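Zinc transport protein ZntB (Vibrio parahaemolyticus RIMD 2210633, PDB 3CK6) probably acts as a zinc:proton symporter that mediates zinc uptake across the inner membrane, its cytoplasmic domain forming a funnel-shaped homopentamer. Local coordinates at residues W11-T15 with P16-Q20; A135-L138 with N139-E143; P41-R44 with G45-D49. The protein carries 1 engineered substitution. One frame throughout, in Å; residues are numbered along the deposited sequence.

How the contacts relate
Along the chain the order is contact 1, contact 3, contact 2, and each is a local arrangement between neighbouring segments. Contact 1 closes the hairpin of strands 7-12 and 19-20 at one edge of the mixed sheet; contact 3 lies on the short helix 43-49, and contact 2 near the start of the long helix 134-161. The centres of contacts 1 and 2 are about 15 Å apart, and the two touch where F13 CE1 packs 4.0 Å from L137 CD2, joining hairpin to helix. Contact 3 is centred about 24 Å from contact 1 and 25 Å from contact 2. One mixed sheet of the cytoplasmic domain, edged by the hairpin, thus carries both helices.

Contact 1: W11-T15 with P16-Q20; sequences WDFST and PMATQ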
ATOM      1  N   TRP E  11      25.994 -15.180 -31.782  1.00 26.46           N
ATOM      2  CA  TRP E  11      26.135 -13.994 -32.621  1.00 26.61           C
ATOM      3  C   TRP E  11      27.193 -13.074 -32.039  1.00 26.59           C
ATOM      4  O   TRP E  11      27.327 -12.958 -30.820  1.00 26.37           O
ATOM      5  CB  TRP E  11      24.806 -13.237 -32.758  1.00 26.95           C
ATOM      6  CG  TRP E  11      23.835 -13.918 -33.673  1.00 26.94           C
ATOM      7  CD1 TRP E  11      22.923 -14.857 -33.326  1.00 26.31           C
ATOM      8  CD2 TRP E  11      23.713 -13.741 -35.098  1.00 26.92           C
ATOM      9  NE1 TRP E  11      22.212 -15.270 -34.438  1.00 28.83           N
ATOM     10  CE2 TRP E  11      22.690 -14.612 -35.540  1.00 28.14           C
ATOM     11  CE3 TRP E  11      24.365 -12.929 -36.039  1.00 27.15           C
ATOM     12  CZ2 TRP E  11      22.296 -14.691 -36.886  1.00 28.48           C
ATOM     13  CZ3 TRP E  11      23.983 -13.009 -37.374  1.00 27.36           C
ATOM     14  CH2 TRP E  11      22.949 -13.881 -37.784  1.00 26.98           C
ATOM     15  N   ASP E  12      27.923 -12.415 -32.926  1.00 26.65           N
ATOM     16  CA  ASP E  12      28.943 -11.457 -32.546  1.00 27.24           C
ATOM     17  C   ASP E  12      28.480 -10.040 -32.906  1.00 27.52           C
ATOM     18  O   ASP E  12      28.264  -9.727 -34.089  1.00 27.72           O
ATOM     19  CB  ASP E  12      30.265 -11.815 -33.241  1.00 27.65           C
ATOM     20  CG  ASP E  12      31.413 -10.896 -32.841  1.00 28.10           C
ATOM     21  OD1 ASP E  12      31.216  -9.972 -32.018  1.00 27.79           O
ATOM     22  OD2 ASP E  12      32.517 -11.094 -33.368  1.00 30.93           O
ATOM     23  N   PHE E  13      28.328  -9.203 -31.875  1.00 27.56           N
ATOM     24  CA  PHE E  13      27.926  -7.790 -32.015  1.00 27.66           C
ATOM     25  C   PHE E  13      29.079  -6.809 -31.827  1.00 28.53           C
ATOM     26  O   PHE E  13      28.845  -5.632 -31.496  1.00 28.13           O
ATOM     27  CB  PHE E  13      26.851  -7.444 -30.994  1.00 27.86           C
ATOM     28  CG  PHE E  13      25.541  -8.158 -31.229  1.00 27.36           C
ATOM     29  CD1 PHE E  13      25.336  -9.446 -30.729  1.00 28.83           C
ATOM     30  CD2 PHE E  13      24.527  -7.551 -31.964  1.00 27.25           C
ATOM     31  CE1 PHE E  13      24.143 -10.113 -30.944  1.00 25.00           C
ATOM     32  CE2 PHE E  13      23.307  -8.223 -32.167  1.00 26.49           C
ATOM     33  CZ  PHE E  13      23.132  -9.488 -31.672  1.00 26.55           C
ATOM     34  N   SER E  14      30.311  -7.270 -32.027  1.00 28.81           N
ATOM     35  CA  SER E  14      31.457  -6.343 -32.010  1.00 30.71           C
ATOM     36  C   SER E  14      31.269  -5.204 -33.027  1.00 31.67           C
ATOM     37  O   SER E  14      31.588  -4.037 -32.754  1.00 32.35           O
ATOM     38  CB  SER E  14      32.765  -7.084 -32.272  1.00 29.68           C
ATOM     39  OG  SER E  14      33.031  -8.028 -31.250  1.00 33.02           O
ATOM     40  N   THR E  15      30.748  -5.545 -34.202  1.00 32.66           N
ATOM     41  CA  THR E  15      30.492  -4.554 -35.243  1.00 32.94           C
ATOM     42  C   THR E  15      28.978  -4.332 -35.321  1.00 33.24           C
ATOM     43  O   THR E  15      28.204  -5.190 -34.850  1.00 32.73           O
ATOM     44  CB  THR E  15      31.057  -5.003 -36.618  1.00 33.34           C
ATOM     45  OG1 THR E  15      30.159  -5.933 -37.234  1.00 32.41           O
ATOM     46  CG2 THR E  15      32.447  -5.653 -36.470  1.00 33.04           C
ATOM     47  N   PRO E  16      28.542  -3.184 -35.894  1.00 32.98           N
ATOM     48  CA  PRO E  16      27.104  -2.897 -36.065  1.00 32.85           C
ATOM     49  C   PRO E  16      26.331  -3.926 -36.902  1.00 32.49           C
ATOM     50  O   PRO E  16      25.105  -3.979 -36.815  1.00 33.64           O
ATOM     51  CB  PRO E  16      27.101  -1.547 -36.788  1.00 32.83           C
ATOM     52  CG  PRO E  16      28.416  -0.922 -36.435  1.00 32.82           C
ATOM     53  CD  PRO E  16      29.378  -2.068 -36.377  1.00 33.37           C
HETATM   54  N   MSE E  17      27.036  -4.725 -37.699  1.00 31.52           N
HETATM   55  CA  MSE E  17      26.422  -5.794 -38.480  1.00 31.14           C
HETATM   56  C   MSE E  17      26.768  -7.144 -37.838  1.00 29.90           C
HETATM   57  O   MSE E  17      27.842  -7.691 -38.077  1.00 29.46           O
HETATM   58  CB  MSE E  17      26.880  -5.734 -39.946  1.00 31.41           C
HETATM   59  CG  MSE E  17      26.333  -6.834 -40.831  1.00 33.76           C
HETATM   60 SE   MSE E  17      24.393  -6.826 -40.892  0.70 39.49          SE
HETATM   61  CE  MSE E  17      24.169  -5.209 -41.965  1.00 38.37           C
ATOM     62  N   ALA E  18      25.862  -7.657 -37.004  1.00 28.70           N
ATOM     63  CA  ALA E  18      26.127  -8.881 -36.235  1.00 27.94           C
ATOM     64  C   ALA E  18      26.468 -10.046 -37.156  1.00 27.39           C
ATOM     65  O   ALA E  18      25.923 -10.144 -38.252  1.00 27.07           O
ATOM     66  CB  ALA E  18      24.924  -9.241 -35.349  1.00 27.71           C
ATOM     67  N   THR E  19      27.378 -10.917 -36.726  1.00 27.37           N
ATOM     68  CA  THR E  19      27.713 -12.098 -37.527  1.00 27.27           C
ATOM     69  C   THR E  19      27.529 -13.384 -36.732  1.00 27.18           C
ATOM     70  O   THR E  19      27.844 -13.436 -35.536  1.00 26.15           O
ATOM     71  CB  THR E  19      29.157 -12.052 -38.066  1.00 27.77           C
ATOM     72  OG1 THR E  19      30.070 -11.941 -36.971  1.00 30.00           O
ATOM     73  CG2 THR E  19      29.350 -10.872 -39.041  1.00 27.60           C
ATOM     74  N   GLN E  20      27.034 -14.414 -37.416  1.00 27.63           N
ATOM     75  CA  GLN E  20      26.730 -15.697 -36.795  1.00 28.76           C
ATOM     76  C   GLN E  20      28.034 -16.444 -36.624  1.00 29.53           C
ATOM     77  O   GLN E  20      28.877 -16.478 -37.537  1.00 29.98           O
ATOM     78  CB  GLN E  20      25.764 -16.513 -37.658  1.00 29.21           C
ATOM     79  CG  GLN E  20      25.135 -17.719 -36.927  1.00 30.14           C
ATOM     80  CD  GLN E  20      23.862 -18.194 -37.588  1.00 33.46           C
ATOM     81  OE1 GLN E  20      23.486 -17.703 -38.651  1.00 33.06           O
ATOM     82  NE2 GLN E  20      23.187 -19.163 -36.964  1.00 33.71           N
TER
HETATM   83  O   HOH W   1      31.972  -9.503 -36.288  1.00 49.75           O
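The carbonyl oxygen T19 O is met by two groups: D12 N donates to it over 2.8 Å (N-H...O 159°), and W11 CA makes a weaker CA-H...O contact at 3.4 Å. T19 N returns a bond to D12 O at 3.0 Å, making D12 and T19 a hydrogen-bonded antiparallel pair beside the non-hydrogen-bonded pair of W11 and Q20. On the face carrying W11, Q20 CB lies over the six-membered ring, 3.8 Å from its centroid. With Q20 CG anti to the backbone N (chi1 -166°), the extended chain slants across the indole, bringing OE1 to CZ2, with amide and ring planes 22° apart. A18, with only a methyl, fits among the aromatic side chains: its CB sits over the F13 ring and touches W11 CE3 at 3.8 Å. At the turn, D12 OD1 accepts from S14 N, which comes from above the carboxylate plane to form an Asx turn, and from S14 OG through the syn lone pair. The polar ends of W11 and T19 are held by E9 and E21. Strand 32-37 flanks strand 7-12 in the sheet, while W11, F13 and A18 rest on L125 of helix 116-126.

Contact 2: A135-L138 with N139-E143; sequences ASLL and NQIIE
Regular helical backbone links A135-L138 to N139-E143 through four successive i to i+4 bonds, from N139 N to A135 O at 3.2 Å up to I142 N to L138 O at 3.0 Å, where the N-H...O angle is 171°. Two leucine-isoleucine pairs, each one turn apart, form the apolar side. L137 CG meets I141 CD1 at 4.1 Å, the branches crossing at a slant, and L138 CG meets I142 CD1 at the same distance. In both isoleucines CG1 stands anti to the carbonyl carbon (chi1 -64° in I141), which turns the longer branch back along the helix; I141 CG1 thereby comes within 3.3 Å of L137 O. Branched aliphatic chains suit these buried positions because they fill space without polar groups to satisfy.

The more polar side is linked by water. A water lies 2.6 Å from S136 OG and accepts from Q140 NE2 at 3.1 Å, so the long, extended glutamine bridges back to the serine where the helix is partly exposed. N139 is buried, and its amide oxygen is bonded by R208.

L137, Q140 and I141 rest on I121 of helix 116-126. L138 and I142 pack against strand 77-83, through F77, L79 and L81, and against Y212 of helix 209-246, whose hydroxyl also bonds A135 O.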
ATOM      1  N   ALA E 135      23.076  -3.908 -26.174  1.00 26.52           N
ATOM      2  CA  ALA E 135      22.071  -3.002 -25.569  1.00 26.46           C
ATOM      3  C   ALA E 135      20.743  -3.041 -26.337  1.00 26.54           C
ATOM      4  O   ALA E 135      19.653  -3.172 -25.745  1.00 25.97           O
ATOM      5  CB  ALA E 135      22.614  -1.555 -25.477  1.00 26.01           C
ATOM      6  N   SER E 136      20.834  -2.978 -27.659  1.00 26.34           N
ATOM      7  CA  SER E 136      19.646  -3.056 -28.494  1.00 27.03           C
ATOM      8  C   SER E 136      19.024  -4.446 -28.478  1.00 26.75           C
ATOM      9  O   SER E 136      17.804  -4.573 -28.448  1.00 27.06           O
ATOM     10  CB  SER E 136      19.964  -2.610 -29.929  1.00 27.59           C
ATOM     11  OG  SER E 136      18.837  -2.793 -30.776  1.00 28.64           O
ATOM     12  N   LEU E 137      19.856  -5.488 -28.493  1.00 26.40           N
ATOM     13  CA  LEU E 137      19.371  -6.857 -28.398  1.00 26.74           C
ATOM     14  C   LEU E 137      18.483  -7.086 -27.178  1.00 26.09           C
ATOM     15  O   LEU E 137      17.389  -7.656 -27.287  1.00 26.21           O
ATOM     16  CB  LEU E 137      20.559  -7.834 -28.394  1.00 26.76           C
ATOM     17  CG  LEU E 137      20.201  -9.306 -28.136  1.00 27.32           C
ATOM     18  CD1 LEU E 137      19.293  -9.839 -29.254  1.00 27.08           C
ATOM     19  CD2 LEU E 137      21.454 -10.128 -28.022  1.00 26.00           C
ATOM     20  N   LEU E 138      18.968  -6.680 -26.009  1.00 26.08           N
ATOM     21  CA  LEU E 138      18.237  -6.944 -24.763  1.00 27.09           C
ATOM     22  C   LEU E 138      16.922  -6.158 -24.739  1.00 26.73           C
ATOM     23  O   LEU E 138      15.894  -6.659 -24.299  1.00 27.75           O
ATOM     24  CB  LEU E 138      19.113  -6.576 -23.570  1.00 26.55           C
ATOM     25  CG  LEU E 138      18.486  -6.700 -22.182  1.00 28.01           C
ATOM     26  CD1 LEU E 138      17.970  -8.113 -21.963  1.00 25.68           C
ATOM     27  CD2 LEU E 138      19.482  -6.301 -21.093  1.00 28.12           C
ATOM     28  N   ASN E 139      16.975  -4.921 -25.234  1.00 27.07           N
ATOM     29  CA  ASN E 139      15.776  -4.091 -25.421  1.00 27.00           C
ATOM     30  C   ASN E 139      14.746  -4.788 -26.296  1.00 26.55           C
ATOM     31  O   ASN E 139      13.556  -4.824 -25.965  1.00 27.01           O
ATOM     32  CB  ASN E 139      16.209  -2.738 -26.021  1.00 25.74           C
ATOM     33  CG  ASN E 139      15.143  -1.634 -25.882  1.00 28.30           C
ATOM     34  OD1 ASN E 139      15.470  -0.461 -26.067  1.00 29.08           O
ATOM     35  ND2 ASN E 139      13.872  -1.998 -25.595  1.00 24.92           N
ATOM     36  N   GLN E 140      15.195  -5.377 -27.402  1.00 27.14           N
ATOM     37  CA  GLN E 140      14.287  -6.105 -28.302  1.00 27.42           C
ATOM     38  C   GLN E 140      13.716  -7.375 -27.677  1.00 27.21           C
ATOM     39  O   GLN E 140      12.568  -7.721 -27.932  1.00 27.41           O
ATOM     40  CB  GLN E 140      14.973  -6.442 -29.618  1.00 27.01           C
ATOM     41  CG  GLN E 140      15.199  -5.230 -30.528  1.00 29.01           C
ATOM     42  CD  GLN E 140      15.606  -5.621 -31.940  1.00 29.01           C
ATOM     43  OE1 GLN E 140      15.524  -6.795 -32.329  1.00 33.51           O
ATOM     44  NE2 GLN E 140      16.068  -4.639 -32.716  1.00 28.44           N
ATOM     45  N   ILE E 141      14.502  -8.071 -26.865  1.00 27.41           N
ATOM     46  CA  ILE E 141      13.980  -9.240 -26.135  1.00 28.17           C
ATOM     47  C   ILE E 141      12.832  -8.822 -25.199  1.00 28.24           C
ATOM     48  O   ILE E 141      11.739  -9.415 -25.227  1.00 27.93           O
ATOM     49  CB  ILE E 141      15.094  -9.987 -25.342  1.00 28.73           C
ATOM     50  CG1 ILE E 141      16.136 -10.582 -26.308  1.00 29.67           C
ATOM     51  CG2 ILE E 141      14.475 -11.109 -24.434  1.00 27.70           C
ATOM     52  CD1 ILE E 141      17.446 -11.053 -25.622  1.00 28.72           C
ATOM     53  N   ILE E 142      13.080  -7.788 -24.393  1.00 28.59           N
ATOM     54  CA  ILE E 142      12.092  -7.269 -23.446  1.00 29.05           C
ATOM     55  C   ILE E 142      10.823  -6.822 -24.195  1.00 29.07           C
ATOM     56  O   ILE E 142       9.714  -7.277 -23.884  1.00 28.22           O
ATOM     57  CB  ILE E 142      12.711  -6.145 -22.543  1.00 29.23           C
ATOM     58  CG1 ILE E 142      13.765  -6.732 -21.602  1.00 29.66           C
ATOM     59  CG2 ILE E 142      11.643  -5.428 -21.740  1.00 30.35           C
ATOM     60  CD1 ILE E 142      14.723  -5.705 -21.029  1.00 29.04           C
ATOM     61  N   GLU E 143      10.978  -5.961 -25.207  1.00 29.10           N
ATOM     62  CA  GLU E 143       9.824  -5.500 -25.974  1.00 29.61           C
ATOM     63  C   GLU E 143       9.148  -6.617 -26.786  1.00 29.31           C
ATOM     64  O   GLU E 143       7.924  -6.599 -26.970  1.00 28.50           O
ATOM     65  CB  GLU E 143      10.176  -4.324 -26.889  1.00 30.08           C
ATOM     66  CG  GLU E 143      10.469  -3.025 -26.139  1.00 33.57           C
ATOM     67  CD  GLU E 143       9.201  -2.235 -25.749  1.00 39.27           C
ATOM     68  OE1 GLU E 143       8.217  -2.842 -25.249  1.00 38.91           O
ATOM     69  OE2 GLU E 143       9.199  -0.983 -25.926  1.00 41.11           O
TER
HETATM   70  O   HOH W   2      16.387  -2.095 -31.026  1.00 35.65           O

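Contact 3: P41-R44 with G45-D49; sequences PDIR and GWLED. Engineered in segment 45-49: G45 (natural residue Ser).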
ATOM      1  N   PRO E  41      22.508 -31.201 -20.351  1.00 34.23           N
ATOM      2  CA  PRO E  41      23.543 -31.654 -19.407  1.00 33.79           C
ATOM      3  C   PRO E  41      24.841 -30.844 -19.428  1.00 32.95           C
ATOM      4  O   PRO E  41      25.512 -30.743 -18.397  1.00 33.35           O
ATOM      5  CB  PRO E  41      23.850 -33.098 -19.860  1.00 34.19           C
ATOM      6  CG  PRO E  41      23.094 -33.303 -21.153  1.00 35.42           C
ATOM      7  CD  PRO E  41      21.944 -32.336 -21.102  1.00 34.36           C
ATOM      8  N   ASP E  42      25.187 -30.291 -20.589  1.00 32.01           N
ATOM      9  CA  ASP E  42      26.486 -29.634 -20.812  1.00 30.74           C
ATOM     10  C   ASP E  42      26.577 -28.149 -20.413  1.00 29.83           C
ATOM     11  O   ASP E  42      27.686 -27.598 -20.355  1.00 28.80           O
ATOM     12  CB  ASP E  42      26.894 -29.760 -22.289  1.00 31.08           C
ATOM     13  CG  ASP E  42      27.261 -31.196 -22.715  1.00 33.60           C
ATOM     14  OD1 ASP E  42      27.332 -32.126 -21.877  1.00 33.63           O
ATOM     15  OD2 ASP E  42      27.478 -31.383 -23.932  1.00 35.43           O
ATOM     16  N   ILE E  43      25.438 -27.490 -20.176  1.00 28.40           N
ATOM     17  CA  ILE E  43      25.456 -26.025 -19.976  1.00 27.40           C
ATOM     18  C   ILE E  43      26.122 -25.591 -18.665  1.00 27.50           C
ATOM     19  O   ILE E  43      26.911 -24.644 -18.658  1.00 26.85           O
ATOM     20  CB  ILE E  43      24.064 -25.348 -20.166  1.00 28.03           C
ATOM     21  CG1 ILE E  43      24.228 -23.803 -20.181  1.00 27.41           C
ATOM     22  CG2 ILE E  43      23.057 -25.858 -19.138  1.00 25.45           C
ATOM     23  CD1 ILE E  43      22.906 -23.024 -20.392  1.00 25.90           C
ATOM     24  N   ARG E  44      25.832 -26.290 -17.570  1.00 27.35           N
ATOM     25  CA  ARG E  44      26.474 -25.967 -16.301  1.00 28.29           C
ATOM     26  C   ARG E  44      28.005 -25.995 -16.397  1.00 27.94           C
ATOM     27  O   ARG E  44      28.682 -25.118 -15.848  1.00 27.71           O
ATOM     28  CB  ARG E  44      26.019 -26.914 -15.180  1.00 28.70           C
ATOM     29  CG  ARG E  44      26.794 -26.705 -13.882  1.00 29.56           C
ATOM     30  CD  ARG E  44      26.297 -27.625 -12.779  1.00 31.90           C
ATOM     31  NE  ARG E  44      24.959 -27.265 -12.322  1.00 32.06           N
ATOM     32  CZ  ARG E  44      24.693 -26.351 -11.388  1.00 33.31           C
ATOM     33  NH1 ARG E  44      23.428 -26.128 -11.035  1.00 30.97           N
ATOM     34  NH2 ARG E  44      25.689 -25.661 -10.811  1.00 31.84           N
ATOM     35  N   GLY E  45      28.547 -27.017 -17.062  1.00 27.96           N
ATOM     36  CA  GLY E  45      30.000 -27.168 -17.183  1.00 27.68           C
ATOM     37  C   GLY E  45      30.612 -26.001 -17.931  1.00 28.24           C
ATOM     38  O   GLY E  45      31.640 -25.432 -17.515  1.00 28.01           O
ATOM     39  N   TRP E  46      29.973 -25.641 -19.040  1.00 27.18           N
ATOM     40  CA  TRP E  46      30.398 -24.505 -19.843  1.00 27.95           C
ATOM     41  C   TRP E  46      30.413 -23.207 -19.034  1.00 27.62           C
ATOM     42  O   TRP E  46      31.404 -22.474 -19.054  1.00 27.35           O
ATOM     43  CB  TRP E  46      29.484 -24.376 -21.053  1.00 27.14           C
ATOM     44  CG  TRP E  46      29.846 -23.308 -22.003  1.00 27.56           C
ATOM     45  CD1 TRP E  46      30.927 -23.276 -22.843  1.00 27.95           C
ATOM     46  CD2 TRP E  46      29.108 -22.110 -22.248  1.00 27.47           C
ATOM     47  NE1 TRP E  46      30.909 -22.113 -23.587  1.00 28.33           N
ATOM     48  CE2 TRP E  46      29.807 -21.380 -23.239  1.00 27.52           C
ATOM     49  CE3 TRP E  46      27.926 -21.574 -21.717  1.00 28.63           C
ATOM     50  CZ2 TRP E  46      29.346 -20.162 -23.727  1.00 25.60           C
ATOM     51  CZ3 TRP E  46      27.473 -20.352 -22.195  1.00 27.57           C
ATOM     52  CH2 TRP E  46      28.202 -19.651 -23.185  1.00 26.98           C
ATOM     53  N   LEU E  47      29.327 -22.947 -18.308  1.00 28.07           N
ATOM     54  CA  LEU E  47      29.207 -21.725 -17.488  1.00 28.39           C
ATOM     55  C   LEU E  47      30.297 -21.646 -16.409  1.00 28.74           C
ATOM     56  O   LEU E  47      30.946 -20.603 -16.231  1.00 27.81           O
ATOM     57  CB  LEU E  47      27.806 -21.645 -16.860  1.00 28.51           C
ATOM     58  CG  LEU E  47      26.662 -21.326 -17.836  1.00 29.26           C
ATOM     59  CD1 LEU E  47      25.319 -21.519 -17.183  1.00 30.30           C
ATOM     60  CD2 LEU E  47      26.772 -19.904 -18.390  1.00 29.81           C
ATOM     61  N   GLU E  48      30.511 -22.763 -15.715  1.00 29.44           N
ATOM     62  CA  GLU E  48      31.553 -22.838 -14.689  1.00 31.02           C
ATOM     63  C   GLU E  48      32.971 -22.789 -15.265  1.00 31.06           C
ATOM     64  O   GLU E  48      33.839 -22.111 -14.707  1.00 30.45           O
ATOM     65  CB  GLU E  48      31.338 -24.041 -13.767  1.00 31.02           C
ATOM     66  CG  GLU E  48      30.099 -23.842 -12.890  1.00 32.76           C
ATOM     67  CD  GLU E  48      29.741 -25.052 -12.030  1.00 33.38           C
ATOM     68  OE1 GLU E  48      28.665 -25.005 -11.393  1.00 38.44           O
ATOM     69  OE2 GLU E  48      30.509 -26.032 -11.995  1.00 37.04           O
ATOM     70  N   ASP E  49      33.197 -23.466 -16.392  1.00 31.45           N
ATOM     71  CA  ASP E  49      34.480 -23.365 -17.098  1.00 32.04           C
ATOM     72  C   ASP E  49      34.812 -21.911 -17.441  1.00 31.87           C
ATOM     73  O   ASP E  49      35.981 -21.519 -17.455  1.00 32.20           O
ATOM     74  CB  ASP E  49      34.465 -24.202 -18.388  1.00 32.44           C
ATOM     75  CG  ASP E  49      34.732 -25.695 -18.148  1.00 34.02           C
ATOM     76  OD1 ASP E  49      35.122 -26.121 -17.026  1.00 33.89           O
ATOM     77  OD2 ASP E  49      34.543 -26.458 -19.117  1.00 35.03           O
TER
HETATM   78  O   HOH W   3      27.612 -29.755 -17.391  1.00 33.77           O
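R44 and E48, one helical turn apart, form a salt bridge in which R44 NH2 donates to E48 OE1 at 3.1 Å (N-H...O 147°). The same NH2 also forms a salt bridge with D58 of helix 54-60, so two carboxylates share it. E48 OE1 lies at the guanidinium edge, near its plane, and is met almost head-on from beyond its C-O bond, yet the two flat groups are turned 73° to each other. The arginine bends at chi3 (-69°), carrying NE away from the glutamate, and the turn at the next bond brings NH2 back to E48 OE1. Long charged chains suit this partly exposed side, since their aliphatic stems can pack while their ends pair. Next to them, I43 and L47 lie side by side, I43 CG1 3.9 Å from L47 CD1, an apolar pair fitted to the buried side.

These pairs follow the i to i+4 spacing of the short amphipathic helix 43-49, tied by L47 N to I43 O and E48 N to R44 O, both at 3.0 Å. G45, an engineered substitution, offers its N to a water at 2.9 Å, which in turn donates to P41 O.

Farther out, L47 packs on V57 and L60 of helix 54-60. The broad indole of W46 can pack on I108 of strand 106-111 and the rings of F6 and Y34 while E26 O satisfies its NE1.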